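PDB 2HUN: 336aa long hypothetical dTDP-glucose 4,6-dehydratase from Pyrococcus horikoshii, which binds NAD and probably acts as a dTDP-glucose 4,6-dehydratase, turning dTDP-glucose into its 4-keto-6-deoxy derivative with loss of water. Local coordinates for residues G10-F14 / G41-L47; D36-Y40 / E85-R90; H124-V130 / K155-D159. One frame throughout, in Å; residues are numbered along the deposited sequence.

Contact 1 of 3, residues G10-F14 / G41-L47. With NAD (nicotinamide-adenine-dinucleotide), chain C.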
loop_
_atom_site.group_PDB
_atom_site.type_symbol
_atom_site.label_atom_id
_atom_site.label_comp_id
_atom_site.label_asym_id
_atom_site.label_seq_id
_atom_site.Cartn_x
_atom_site.Cartn_y
_atom_site.Cartn_z
ATOM N N GLY A 10 -9.025 -18.413 0.564
ATOM C CA GLY A 10 -9.563 -18.199 1.896
ATOM C C GLY A 10 -11.012 -18.636 1.980
ATOM O O GLY A 10 -11.784 -18.117 2.786
ATOM N N GLY A 11 -11.379 -19.606 1.150
ATOM C CA GLY A 11 -12.746 -20.090 1.124
ATOM C C GLY A 11 -13.236 -20.827 2.357
ATOM O O GLY A 11 -14.444 -20.962 2.548
ATOM N N MET A 12 -12.321 -21.305 3.196
ATOM C CA MET A 12 -12.718 -22.029 4.401
ATOM C C MET A 12 -12.992 -21.074 5.561
ATOM O O MET A 12 -13.227 -21.509 6.694
ATOM C CB MET A 12 -11.633 -23.031 4.810
ATOM C CG MET A 12 -12.199 -24.299 5.434
ATOM S SD MET A 12 -13.169 -25.250 4.230
ATOM C CE MET A 12 -11.847 -26.324 3.563
ATOM N N GLY A 13 -12.958 -19.774 5.272
ATOM C CA GLY A 13 -13.209 -18.776 6.297
ATOM C C GLY A 13 -14.653 -18.305 6.334
ATOM O O GLY A 13 -15.510 -18.820 5.612
ATOM N N PHE A 14 -14.917 -17.306 7.167
ATOM C CA PHE A 14 -16.262 -16.754 7.341
ATOM C C PHE A 14 -16.938 -16.299 6.049
ATOM O O PHE A 14 -17.928 -16.890 5.607
ATOM C CB PHE A 14 -16.190 -15.599 8.353
ATOM C CG PHE A 14 -17.444 -14.760 8.449
ATOM C CD1 PHE A 14 -18.705 -15.327 8.341
ATOM C CD2 PHE A 14 -17.353 -13.396 8.711
ATOM C CE1 PHE A 14 -19.863 -14.549 8.493
ATOM C CE2 PHE A 14 -18.504 -12.612 8.866
ATOM C CZ PHE A 14 -19.760 -13.194 8.756
ATOM N N GLY A 41 -8.872 -18.665 11.746
ATOM C CA GLY A 41 -10.163 -18.337 11.170
ATOM C C GLY A 41 -10.807 -19.412 10.314
ATOM O O GLY A 41 -12.015 -19.380 10.092
ATOM N N SER A 42 -10.016 -20.364 9.832
ATOM C CA SER A 42 -10.553 -21.423 8.988
ATOM C C SER A 42 -11.370 -22.437 9.781
ATOM O O SER A 42 -11.116 -22.682 10.957
ATOM C CB SER A 42 -9.420 -22.153 8.256
ATOM O OG SER A 42 -8.589 -22.861 9.160
ATOM N N ASN A 43 -12.357 -23.027 9.121
ATOM C CA ASN A 43 -13.201 -24.025 9.756
ATOM C C ASN A 43 -13.803 -24.936 8.690
ATOM O O ASN A 43 -14.787 -24.579 8.040
ATOM C CB ASN A 43 -14.317 -23.349 10.560
ATOM C CG ASN A 43 -15.033 -24.316 11.486
ATOM O OD1 ASN A 43 -14.805 -25.528 11.443
ATOM N ND2 ASN A 43 -15.904 -23.782 12.332
ATOM N N PRO A 44 -13.206 -26.125 8.492
ATOM C CA PRO A 44 -13.664 -27.113 7.508
ATOM C C PRO A 44 -15.156 -27.410 7.634
ATOM O O PRO A 44 -15.812 -27.779 6.658
ATOM C CB PRO A 44 -12.814 -28.339 7.830
ATOM C CG PRO A 44 -11.537 -27.734 8.317
ATOM C CD PRO A 44 -12.025 -26.624 9.219
ATOM N N ALA A 45 -15.685 -27.251 8.843
ATOM C CA ALA A 45 -17.096 -27.511 9.098
ATOM C C ALA A 45 -17.986 -26.559 8.305
ATOM O O ALA A 45 -19.137 -26.876 8.005
ATOM C CB ALA A 45 -17.389 -27.390 10.596
ATOM N N ASN A 46 -17.446 -25.392 7.965
ATOM C CA ASN A 46 -18.185 -24.395 7.201
ATOM C C ASN A 46 -18.700 -24.953 5.880
ATOM O O ASN A 46 -19.793 -24.604 5.443
ATOM C CB ASN A 46 -17.294 -23.190 6.883
ATOM C CG ASN A 46 -16.927 -22.390 8.104
ATOM O OD1 ASN A 46 -17.304 -22.728 9.221
ATOM N ND2 ASN A 46 -16.176 -21.311 7.895
ATOM N N LEU A 47 -17.914 -25.821 5.250
ATOM C CA LEU A 47 -18.289 -26.375 3.953
ATOM C C LEU A 47 -18.353 -27.901 3.874
ATOM O O LEU A 47 -18.307 -28.459 2.775
ATOM C CB LEU A 47 -17.304 -25.878 2.885
ATOM C CG LEU A 47 -17.212 -24.366 2.655
ATOM C CD1 LEU A 47 -16.055 -24.046 1.725
ATOM C CD2 LEU A 47 -18.522 -23.868 2.076
HETATM P PA NAD C . -11.335 -15.357 8.272
HETATM O O1A NAD C . -10.245 -15.100 9.226
HETATM O O2A NAD C . -12.613 -15.951 8.758
HETATM O O5B NAD C . -10.755 -16.341 7.147
HETATM C C5B NAD C . -9.567 -16.067 6.390
HETATM C C4B NAD C . -9.355 -17.340 5.559
HETATM O O4B NAD C . -8.210 -17.190 4.697
HETATM C C3B NAD C . -9.074 -18.568 6.472
HETATM O O3B NAD C . -9.851 -19.698 6.042
HETATM C C2B NAD C . -7.548 -18.741 6.360
HETATM O O2B NAD C . -7.038 -20.054 6.594
HETATM C C1B NAD C . -7.274 -18.235 4.943
HETATM N N9A NAD C . -5.906 -17.706 4.744
HETATM C C8A NAD C . -5.265 -16.757 5.451
HETATM N N7A NAD C . -4.048 -16.575 4.941
HETATM C C5A NAD C . -3.896 -17.399 3.909
HETATM C C6A NAD C . -2.847 -17.670 2.986
HETATM N N6A NAD C . -1.674 -17.053 3.016
HETATM N N1A NAD C . -3.093 -18.656 2.002
HETATM C C2A NAD C . -4.324 -19.327 1.957
HETATM N N3A NAD C . -5.310 -19.072 2.827
HETATM C C4A NAD C . -5.091 -18.126 3.777
HETATM O O3 NAD C . -11.734 -13.908 7.754
HETATM P PN NAD C . -12.826 -13.297 6.784
HETATM O O1N NAD C . -13.554 -12.361 7.690
HETATM O O2N NAD C . -13.668 -14.340 6.162
HETATM O O5D NAD C . -11.993 -12.366 5.759
HETATM C C5D NAD C . -12.031 -12.504 4.336
HETATM C C4D NAD C . -11.486 -11.204 3.691
HETATM O O4D NAD C . -12.416 -10.122 3.863
HETATM C C3D NAD C . -10.139 -10.771 4.284
HETATM O O3D NAD C . -9.272 -10.358 3.195
HETATM C C2D NAD C . -10.519 -9.582 5.210
HETATM O O2D NAD C . -9.426 -8.663 5.300
HETATM C C1D NAD C . -11.742 -9.020 4.502
HETATM N N1N NAD C . -12.702 -8.315 5.375
HETATM C C2N NAD C . -13.474 -8.993 6.377
HETATM C C3N NAD C . -14.376 -8.249 7.158
HETATM C C7N NAD C . -15.249 -8.915 8.247
HETATM O O7N NAD C . -16.147 -8.250 8.778
HETATM N N7N NAD C . -15.031 -10.182 8.576
HETATM C C4N NAD C . -14.513 -6.852 6.955
HETATM C C5N NAD C . -13.743 -6.203 5.967
HETATM C C6N NAD C . -12.837 -6.921 5.170
#
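Met-12 runs along the loop 41-47, touching Ser-42, the backbone of Asn-43 and Pro-44, and Leu-47 in turn. Its CB lies 4.2 Å from CB of Ser-42, with the ribose hydroxyl O3B of NAD close by. CG rests on the backbone at the start of the next turn, 3.7 Å from Pro-44 N. SD then reaches Leu-47 CD1 at 4.0 Å, the two side chains passing at a slant. Bends at chi2 (66°) and chi3 (91°) curl the thioether against Pro-44, and Tyr-56 and Phe-58 of strand 56-60 also pack on this side chain. With a serine here, Pro-44 and Leu-47 would probably lose the apolar surface they lean on, and a gap would open between the loops. The backbone adds a firmer link: Asn-43 N donates to Met-12 O over 3.0 Å, and Ser-42 CA brings a C-H to the same oxygen. The Asn-46 amide reaches over as well, ND2 making a weak bond of 3.4 Å to Gly-13 O while OD1 accepts from Trp-317. Asn-43 OD1 turns back to Ala-45 N in an Asx turn. Gly-10 to Gly-13 form a type I turn, consistent with the glycine-rich dinucleotide loop of a Rossmann fold; a CB on Gly-13 would strike NAD O5B, and one on Gly-41 would strike O1A. Phe-14 N, in the first turn of helix 14-26, meets NAD O2A at 3.1 Å in an almost straight bond (176°). The pyrophosphate is thus held here by a backbone amide at a helix N terminus, whose dipole would probably help offset the phosphate charge.

Contact 2 of 3, residues D36-Y40 / E85-R90. With NAD (nicotinamide-adenine-dinucleotide), chain C.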
loop_
_atom_site.group_PDB
_atom_site.type_symbol
_atom_site.label_atom_id
_atom_site.label_comp_id
_atom_site.label_asym_id
_atom_site.label_seq_id
_atom_site.Cartn_x
_atom_site.Cartn_y
_atom_site.Cartn_z
ATOM N N ASP A 36 -7.179 -22.865 0.610
ATOM C CA ASP A 36 -7.125 -22.327 1.951
ATOM C C ASP A 36 -6.043 -23.098 2.654
ATOM O O ASP A 36 -5.896 -24.303 2.503
ATOM C CB ASP A 36 -8.464 -22.521 2.666
ATOM C CG ASP A 36 -8.638 -21.583 3.856
ATOM O OD1 ASP A 36 -7.912 -21.726 4.856
ATOM O OD2 ASP A 36 -9.515 -20.694 3.782
ATOM N N LYS A 37 -5.299 -22.362 3.443
ATOM C CA LYS A 37 -4.177 -22.866 4.169
ATOM C C LYS A 37 -4.582 -23.531 5.502
ATOM O O LYS A 37 -3.785 -24.224 6.146
ATOM C CB LYS A 37 -3.258 -21.661 4.343
ATOM C CG LYS A 37 -3.685 -20.603 5.371
ATOM C CD LYS A 37 -2.553 -19.567 5.622
ATOM C CE LYS A 37 -2.758 -18.799 6.936
ATOM N NZ LYS A 37 -1.728 -17.745 7.195
ATOM N N LEU A 38 -5.841 -23.323 5.877
ATOM C CA LEU A 38 -6.418 -23.850 7.113
ATOM C C LEU A 38 -5.711 -23.295 8.339
ATOM O O LEU A 38 -5.274 -24.041 9.216
ATOM C CB LEU A 38 -6.378 -25.383 7.132
ATOM C CG LEU A 38 -7.189 -26.110 6.047
ATOM C CD1 LEU A 38 -7.222 -27.608 6.354
ATOM C CD2 LEU A 38 -8.616 -25.550 5.989
ATOM N N GLY A 39 -5.592 -21.973 8.386
ATOM C CA GLY A 39 -4.956 -21.331 9.517
ATOM C C GLY A 39 -5.987 -20.588 10.352
ATOM O O GLY A 39 -7.152 -20.974 10.399
ATOM N N TYR A 40 -5.555 -19.520 11.009
ATOM C CA TYR A 40 -6.442 -18.718 11.845
ATOM C C TYR A 40 -7.741 -18.344 11.122
ATOM O O TYR A 40 -7.717 -17.778 10.023
ATOM C CB TYR A 40 -5.724 -17.437 12.289
ATOM C CG TYR A 40 -6.613 -16.495 13.069
ATOM C CD1 TYR A 40 -6.902 -16.729 14.412
ATOM C CD2 TYR A 40 -7.220 -15.406 12.445
ATOM C CE1 TYR A 40 -7.781 -15.903 15.112
ATOM C CE2 TYR A 40 -8.096 -14.576 13.131
ATOM C CZ TYR A 40 -8.374 -14.827 14.460
ATOM O OH TYR A 40 -9.246 -14.003 15.136
ATOM N N GLU A 85 -4.717 -12.620 6.725
ATOM C CA GLU A 85 -4.575 -12.718 8.181
ATOM C C GLU A 85 -5.226 -11.407 8.624
ATOM O O GLU A 85 -4.819 -10.330 8.165
ATOM C CB GLU A 85 -3.101 -12.727 8.579
ATOM C CG GLU A 85 -2.396 -14.071 8.398
ATOM C CD GLU A 85 -2.861 -15.119 9.406
ATOM O OE1 GLU A 85 -3.359 -14.742 10.490
ATOM O OE2 GLU A 85 -2.715 -16.324 9.124
ATOM N N SER A 86 -6.221 -11.474 9.503
ATOM C CA SER A 86 -6.935 -10.251 9.886
ATOM C C SER A 86 -7.101 -9.916 11.360
ATOM O O SER A 86 -7.925 -9.073 11.712
ATOM C CB SER A 86 -8.327 -10.273 9.257
ATOM O OG SER A 86 -9.059 -11.391 9.733
ATOM N N HIS A 87 -6.321 -10.556 12.218
ATOM C CA HIS A 87 -6.435 -10.306 13.649
ATOM C C HIS A 87 -5.559 -9.130 14.071
ATOM O O HIS A 87 -4.357 -9.287 14.268
ATOM C CB HIS A 87 -6.017 -11.559 14.414
ATOM C CG HIS A 87 -6.355 -11.520 15.864
ATOM N ND1 HIS A 87 -5.665 -10.739 16.772
ATOM C CD2 HIS A 87 -7.284 -12.188 16.577
ATOM C CE1 HIS A 87 -6.160 -10.941 17.981
ATOM N NE2 HIS A 87 -7.142 -11.818 17.891
ATOM N N VAL A 88 -6.174 -7.958 14.232
ATOM C CA VAL A 88 -5.450 -6.748 14.602
ATOM C C VAL A 88 -4.400 -6.925 15.700
ATOM O O VAL A 88 -3.214 -6.755 15.439
ATOM C CB VAL A 88 -6.425 -5.622 15.008
ATOM C CG1 VAL A 88 -5.645 -4.362 15.342
ATOM C CG2 VAL A 88 -7.393 -5.347 13.867
ATOM N N ASP A 89 -4.813 -7.263 16.920
ATOM C CA ASP A 89 -3.844 -7.421 18.005
ATOM C C ASP A 89 -2.719 -8.373 17.634
ATOM O O ASP A 89 -1.570 -8.169 18.023
ATOM C CB ASP A 89 -4.528 -7.896 19.290
ATOM C CG ASP A 89 -5.405 -6.829 19.902
ATOM O OD1 ASP A 89 -5.043 -5.639 19.798
ATOM O OD2 ASP A 89 -6.445 -7.175 20.493
ATOM N N ARG A 90 -3.050 -9.418 16.885
ATOM C CA ARG A 90 -2.036 -10.367 16.452
ATOM C C ARG A 90 -1.078 -9.696 15.458
ATOM O O ARG A 90 0.103 -10.048 15.401
ATOM C CB ARG A 90 -2.696 -11.594 15.810
ATOM C CG ARG A 90 -3.020 -12.708 16.805
ATOM C CD ARG A 90 -4.007 -13.725 16.244
ATOM N NE ARG A 90 -3.652 -14.225 14.926
ATOM C CZ ARG A 90 -2.806 -15.227 14.733
ATOM N NH1 ARG A 90 -2.248 -15.819 15.781
ATOM N NH2 ARG A 90 -2.518 -15.632 13.502
HETATM P PA NAD C . -11.335 -15.357 8.272
HETATM O O1A NAD C . -10.245 -15.100 9.226
HETATM O O2A NAD C . -12.613 -15.951 8.758
HETATM O O5B NAD C . -10.755 -16.341 7.147
HETATM C C5B NAD C . -9.567 -16.067 6.390
HETATM C C4B NAD C . -9.355 -17.340 5.559
HETATM O O4B NAD C . -8.210 -17.190 4.697
HETATM C C3B NAD C . -9.074 -18.568 6.472
HETATM O O3B NAD C . -9.851 -19.698 6.042
HETATM C C2B NAD C . -7.548 -18.741 6.360
HETATM O O2B NAD C . -7.038 -20.054 6.594
HETATM C C1B NAD C . -7.274 -18.235 4.943
HETATM N N9A NAD C . -5.906 -17.706 4.744
HETATM C C8A NAD C . -5.265 -16.757 5.451
HETATM N N7A NAD C . -4.048 -16.575 4.941
HETATM C C5A NAD C . -3.896 -17.399 3.909
HETATM C C6A NAD C . -2.847 -17.670 2.986
HETATM N N6A NAD C . -1.674 -17.053 3.016
HETATM N N1A NAD C . -3.093 -18.656 2.002
HETATM C C2A NAD C . -4.324 -19.327 1.957
HETATM N N3A NAD C . -5.310 -19.072 2.827
HETATM C C4A NAD C . -5.091 -18.126 3.777
HETATM O O3 NAD C . -11.734 -13.908 7.754
HETATM P PN NAD C . -12.826 -13.297 6.784
HETATM O O1N NAD C . -13.554 -12.361 7.690
HETATM O O2N NAD C . -13.668 -14.340 6.162
HETATM O O5D NAD C . -11.993 -12.366 5.759
HETATM C C5D NAD C . -12.031 -12.504 4.336
HETATM C C4D NAD C . -11.486 -11.204 3.691
HETATM O O4D NAD C . -12.416 -10.122 3.863
HETATM C C3D NAD C . -10.139 -10.771 4.284
HETATM O O3D NAD C . -9.272 -10.358 3.195
HETATM C C2D NAD C . -10.519 -9.582 5.210
HETATM O O2D NAD C . -9.426 -8.663 5.300
HETATM C C1D NAD C . -11.742 -9.020 4.502
HETATM N N1N NAD C . -12.702 -8.315 5.375
HETATM C C2N NAD C . -13.474 -8.993 6.377
HETATM C C3N NAD C . -14.376 -8.249 7.158
HETATM C C7N NAD C . -15.249 -8.915 8.247
HETATM O O7N NAD C . -16.147 -8.250 8.778
HETATM N N7N NAD C . -15.031 -10.182 8.576
HETATM C C4N NAD C . -14.513 -6.852 6.955
HETATM C C5N NAD C . -13.743 -6.203 5.967
HETATM C C6N NAD C . -12.837 -6.921 5.170
HETATM O O HOH W 1 -2.729 -18.651 10.725
HETATM O O HOH W 2 -5.403 -16.698 8.377
HETATM O O HOH W 3 -10.500 -12.119 12.751
#
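Glu-85 OE2 is gripped by Lys-37 NZ at 2.6 Å, a salt bridge made on the lone pair that faces away from OE1, and by a water that links it to Tyr-40 N. The other oxygen, OE1, takes Arg-90 NH2 at 3.3 Å from above the carboxylate plane, so one acid joins two basic residues in a network. Lys-37 has a second partner, Ser-101. Its CG stands between the backbone N and carbonyl carbon (chi1 74°), and from there the extended aliphatic chain lies against the adenine of NAD. The same segment holds the adenosine ribose: Asp-36 OD1 accepts from NAD O2B at 2.6 Å, OD2 accepts from O3B, and Gly-39 N donates to O2B over 3.0 Å. An acid grasping both hydroxyls at the end of the second strand is the usual mark of an NAD-binding Rossmann fold. Farther along, His-87 turns an edge toward the face of Tyr-40 in an offset T-shaped pair, centroids 5.4 Å apart and planes at 84°. The Arg-90 guanidinium lies over a Tyr-40 face near the rim, only 18° from parallel. His-87 ND1 accepts from Arg-90 N at 2.9 Å, capping the helix and fixing the turn of the imidazole. The contact thus bridges the loop after strand 31-36 to the start of helix 88-93, beside the adenosine half of the cofactor, while Ile-97, Phe-98 and Ser-101 of helix 96-116 pack against Glu-85.

Contact 3 of 3, residues H124-V130 / K155-D159. With NAD (nicotinamide-adenine-dinucleotide), chain C.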
loop_
_atom_site.group_PDB
_atom_site.type_symbol
_atom_site.label_atom_id
_atom_site.label_comp_id
_atom_site.label_asym_id
_atom_site.label_seq_id
_atom_site.Cartn_x
_atom_site.Cartn_y
_atom_site.Cartn_z
ATOM N N HIS A 124 -10.107 -8.526 -5.821
ATOM C CA HIS A 124 -9.301 -8.440 -4.600
ATOM C C HIS A 124 -10.196 -7.892 -3.490
ATOM O O HIS A 124 -10.688 -6.758 -3.586
ATOM C CB HIS A 124 -8.122 -7.486 -4.842
ATOM C CG HIS A 124 -7.211 -7.315 -3.667
ATOM N ND1 HIS A 124 -6.360 -8.307 -3.232
ATOM C CD2 HIS A 124 -6.983 -6.248 -2.867
ATOM C CE1 HIS A 124 -5.642 -7.856 -2.219
ATOM N NE2 HIS A 124 -6.001 -6.608 -1.979
ATOM N N VAL A 125 -10.412 -8.699 -2.449
ATOM C CA VAL A 125 -11.247 -8.298 -1.317
ATOM C C VAL A 125 -10.408 -7.586 -0.242
ATOM O O VAL A 125 -9.399 -8.112 0.241
ATOM C CB VAL A 125 -11.970 -9.521 -0.692
ATOM C CG1 VAL A 125 -12.914 -9.059 0.426
ATOM C CG2 VAL A 125 -12.768 -10.250 -1.762
ATOM N N SER A 126 -10.834 -6.384 0.132
ATOM C CA SER A 126 -10.101 -5.606 1.119
ATOM C C SER A 126 -11.029 -5.058 2.209
ATOM O O SER A 126 -12.212 -5.415 2.263
ATOM C CB SER A 126 -9.342 -4.474 0.411
ATOM O OG SER A 126 -8.381 -3.870 1.259
ATOM N N THR A 127 -10.500 -4.164 3.046
ATOM C CA THR A 127 -11.253 -3.627 4.181
ATOM C C THR A 127 -11.403 -2.115 4.320
ATOM O O THR A 127 -10.574 -1.337 3.839
ATOM C CB THR A 127 -10.634 -4.136 5.496
ATOM O OG1 THR A 127 -11.281 -3.515 6.612
ATOM C CG2 THR A 127 -9.164 -3.810 5.537
ATOM N N ASP A 128 -12.458 -1.714 5.025
ATOM C CA ASP A 128 -12.746 -0.303 5.278
ATOM C C ASP A 128 -11.679 0.283 6.203
ATOM O O ASP A 128 -11.540 1.502 6.321
ATOM C CB ASP A 128 -14.145 -0.154 5.907
ATOM C CG ASP A 128 -14.261 -0.813 7.294
ATOM O OD1 ASP A 128 -13.504 -1.760 7.598
ATOM O OD2 ASP A 128 -15.135 -0.386 8.079
ATOM N N GLU A 129 -10.913 -0.592 6.849
ATOM C CA GLU A 129 -9.868 -0.137 7.756
ATOM C C GLU A 129 -8.672 0.501 7.056
ATOM O O GLU A 129 -7.884 1.197 7.700
ATOM C CB GLU A 129 -9.382 -1.288 8.647
ATOM C CG GLU A 129 -10.364 -1.679 9.750
ATOM C CD GLU A 129 -9.778 -2.710 10.705
ATOM O OE1 GLU A 129 -8.794 -2.389 11.404
ATOM O OE2 GLU A 129 -10.294 -3.843 10.747
ATOM N N VAL A 130 -8.527 0.283 5.753
ATOM C CA VAL A 130 -7.392 0.873 5.041
ATOM C C VAL A 130 -7.405 2.396 5.120
ATOM O O VAL A 130 -6.353 3.022 5.128
ATOM C CB VAL A 130 -7.354 0.455 3.552
ATOM C CG1 VAL A 130 -6.996 -1.021 3.435
ATOM C CG2 VAL A 130 -8.702 0.737 2.893
ATOM N N LYS A 155 -2.930 -4.807 4.312
ATOM C CA LYS A 155 -4.059 -4.921 3.395
ATOM C C LYS A 155 -3.939 -3.759 2.405
ATOM O O LYS A 155 -4.135 -3.937 1.203
ATOM C CB LYS A 155 -5.395 -4.830 4.138
ATOM C CG LYS A 155 -5.750 -6.071 4.955
ATOM C CD LYS A 155 -5.940 -7.315 4.078
ATOM C CE LYS A 155 -7.181 -7.197 3.194
ATOM N NZ LYS A 155 -7.344 -8.375 2.283
ATOM N N ALA A 156 -3.609 -2.573 2.918
ATOM C CA ALA A 156 -3.458 -1.370 2.090
ATOM C C ALA A 156 -2.334 -1.564 1.086
ATOM O O ALA A 156 -2.471 -1.200 -0.078
ATOM C CB ALA A 156 -3.164 -0.146 2.964
ATOM N N ALA A 157 -1.226 -2.139 1.543
ATOM C CA ALA A 157 -0.086 -2.403 0.679
ATOM C C ALA A 157 -0.486 -3.357 -0.435
ATOM O O ALA A 157 -0.063 -3.182 -1.579
ATOM C CB ALA A 157 1.069 -2.999 1.483
ATOM N N SER A 158 -1.295 -4.367 -0.112
ATOM C CA SER A 158 -1.725 -5.318 -1.131
ATOM C C SER A 158 -2.613 -4.624 -2.163
ATOM O O SER A 158 -2.516 -4.915 -3.353
ATOM C CB SER A 158 -2.448 -6.531 -0.510
ATOM O OG SER A 158 -3.711 -6.197 0.040
ATOM N N ASP A 159 -3.470 -3.706 -1.720
ATOM C CA ASP A 159 -4.326 -2.971 -2.659
ATOM C C ASP A 159 -3.453 -2.252 -3.697
ATOM O O ASP A 159 -3.733 -2.285 -4.897
ATOM C CB ASP A 159 -5.178 -1.918 -1.931
ATOM C CG ASP A 159 -6.312 -2.523 -1.128
ATOM O OD1 ASP A 159 -6.394 -3.763 -1.055
ATOM O OD2 ASP A 159 -7.126 -1.753 -0.567
HETATM P PA NAD C . -11.335 -15.357 8.272
HETATM O O1A NAD C . -10.245 -15.100 9.226
HETATM O O2A NAD C . -12.613 -15.951 8.758
HETATM O O5B NAD C . -10.755 -16.341 7.147
HETATM C C5B NAD C . -9.567 -16.067 6.390
HETATM C C4B NAD C . -9.355 -17.340 5.559
HETATM O O4B NAD C . -8.210 -17.190 4.697
HETATM C C3B NAD C . -9.074 -18.568 6.472
HETATM O O3B NAD C . -9.851 -19.698 6.042
HETATM C C2B NAD C . -7.548 -18.741 6.360
HETATM O O2B NAD C . -7.038 -20.054 6.594
HETATM C C1B NAD C . -7.274 -18.235 4.943
HETATM N N9A NAD C . -5.906 -17.706 4.744
HETATM C C8A NAD C . -5.265 -16.757 5.451
HETATM N N7A NAD C . -4.048 -16.575 4.941
HETATM C C5A NAD C . -3.896 -17.399 3.909
HETATM C C6A NAD C . -2.847 -17.670 2.986
HETATM N N6A NAD C . -1.674 -17.053 3.016
HETATM N N1A NAD C . -3.093 -18.656 2.002
HETATM C C2A NAD C . -4.324 -19.327 1.957
HETATM N N3A NAD C . -5.310 -19.072 2.827
HETATM C C4A NAD C . -5.091 -18.126 3.777
HETATM O O3 NAD C . -11.734 -13.908 7.754
HETATM P PN NAD C . -12.826 -13.297 6.784
HETATM O O1N NAD C . -13.554 -12.361 7.690
HETATM O O2N NAD C . -13.668 -14.340 6.162
HETATM O O5D NAD C . -11.993 -12.366 5.759
HETATM C C5D NAD C . -12.031 -12.504 4.336
HETATM C C4D NAD C . -11.486 -11.204 3.691
HETATM O O4D NAD C . -12.416 -10.122 3.863
HETATM C C3D NAD C . -10.139 -10.771 4.284
HETATM O O3D NAD C . -9.272 -10.358 3.195
HETATM C C2D NAD C . -10.519 -9.582 5.210
HETATM O O2D NAD C . -9.426 -8.663 5.300
HETATM C C1D NAD C . -11.742 -9.020 4.502
HETATM N N1N NAD C . -12.702 -8.315 5.375
HETATM C C2N NAD C . -13.474 -8.993 6.377
HETATM C C3N NAD C . -14.376 -8.249 7.158
HETATM C C7N NAD C . -15.249 -8.915 8.247
HETATM O O7N NAD C . -16.147 -8.250 8.778
HETATM N N7N NAD C . -15.031 -10.182 8.576
HETATM C C4N NAD C . -14.513 -6.852 6.955
HETATM C C5N NAD C . -13.743 -6.203 5.967
HETATM C C6N NAD C . -12.837 -6.921 5.170
#
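Lys-155 crosses Thr-127 at about a right angle, its CG 4.1 Å from Thr-127 CG2, and then folds through bends at chi2 and chi3 to bring NZ down to the strand. There NZ donates to Val-125 O at 2.9 Å, in the carbonyl plane, and to the nicotinamide ribose hydroxyl NAD O3D at 2.9 Å. The backbone oxygen therefore helps to position a lysine that binds the cofactor. Tyr-151, one helical turn earlier, also bonds NAD, so the two fit the YxxxK motif of the short-chain dehydrogenase family. Deeper in, the imidazole of His-124 comes edge-on, NE2 donating to Ser-158 OG over 3.1 Å, with OG nearly in the ring plane. Ser-158 OG in turn donates to Lys-155 O at 2.6 Å, so the serine links the histidine to the helix backbone. Asp-159 faces Ser-126 with both oxygens, OD1 and OD2 each 3.1 Å from Ser-126 OG; its OD2 also pairs with Arg-177. Val-130 CG1 closes the other end on Ala-156 CB at 4.0 Å. The axes of strand 124-127 and helix 155-159 pass 8.6 Å apart, with 142° between their N-to-C directions, so they run roughly antiparallel. Strand 172-182 flanks strand 121-127 and helix 96-116 packs alongside, while Ala-156 and Ala-157 touch Met-160 and Ala-157 of the second subunit.

How the contacts relate
From the N terminus, strand 5-9 leads into 10-14, and contact 1 closes the loop that returns through helix 14-26 and strand 31-36 to 41-47. Contact 2 begins inside that loop, at 36-40, and closes only at 85-90, so the two cross; they also touch directly, Met-12 N lying 2.9 Å from Asp-36 OD2 in a probable hydrogen bond. Contact 3 follows in series, joining strand 121-127 to helix 150-168; it meets contact 2 where Val-88 packs on Glu-129 and stays clear of contact 1. All three border NAD: contact 1 by its adenosine half and pyrophosphate, contact 2 by the adenosine half, contact 3 by the nicotinamide ribose, farther along the same sheet.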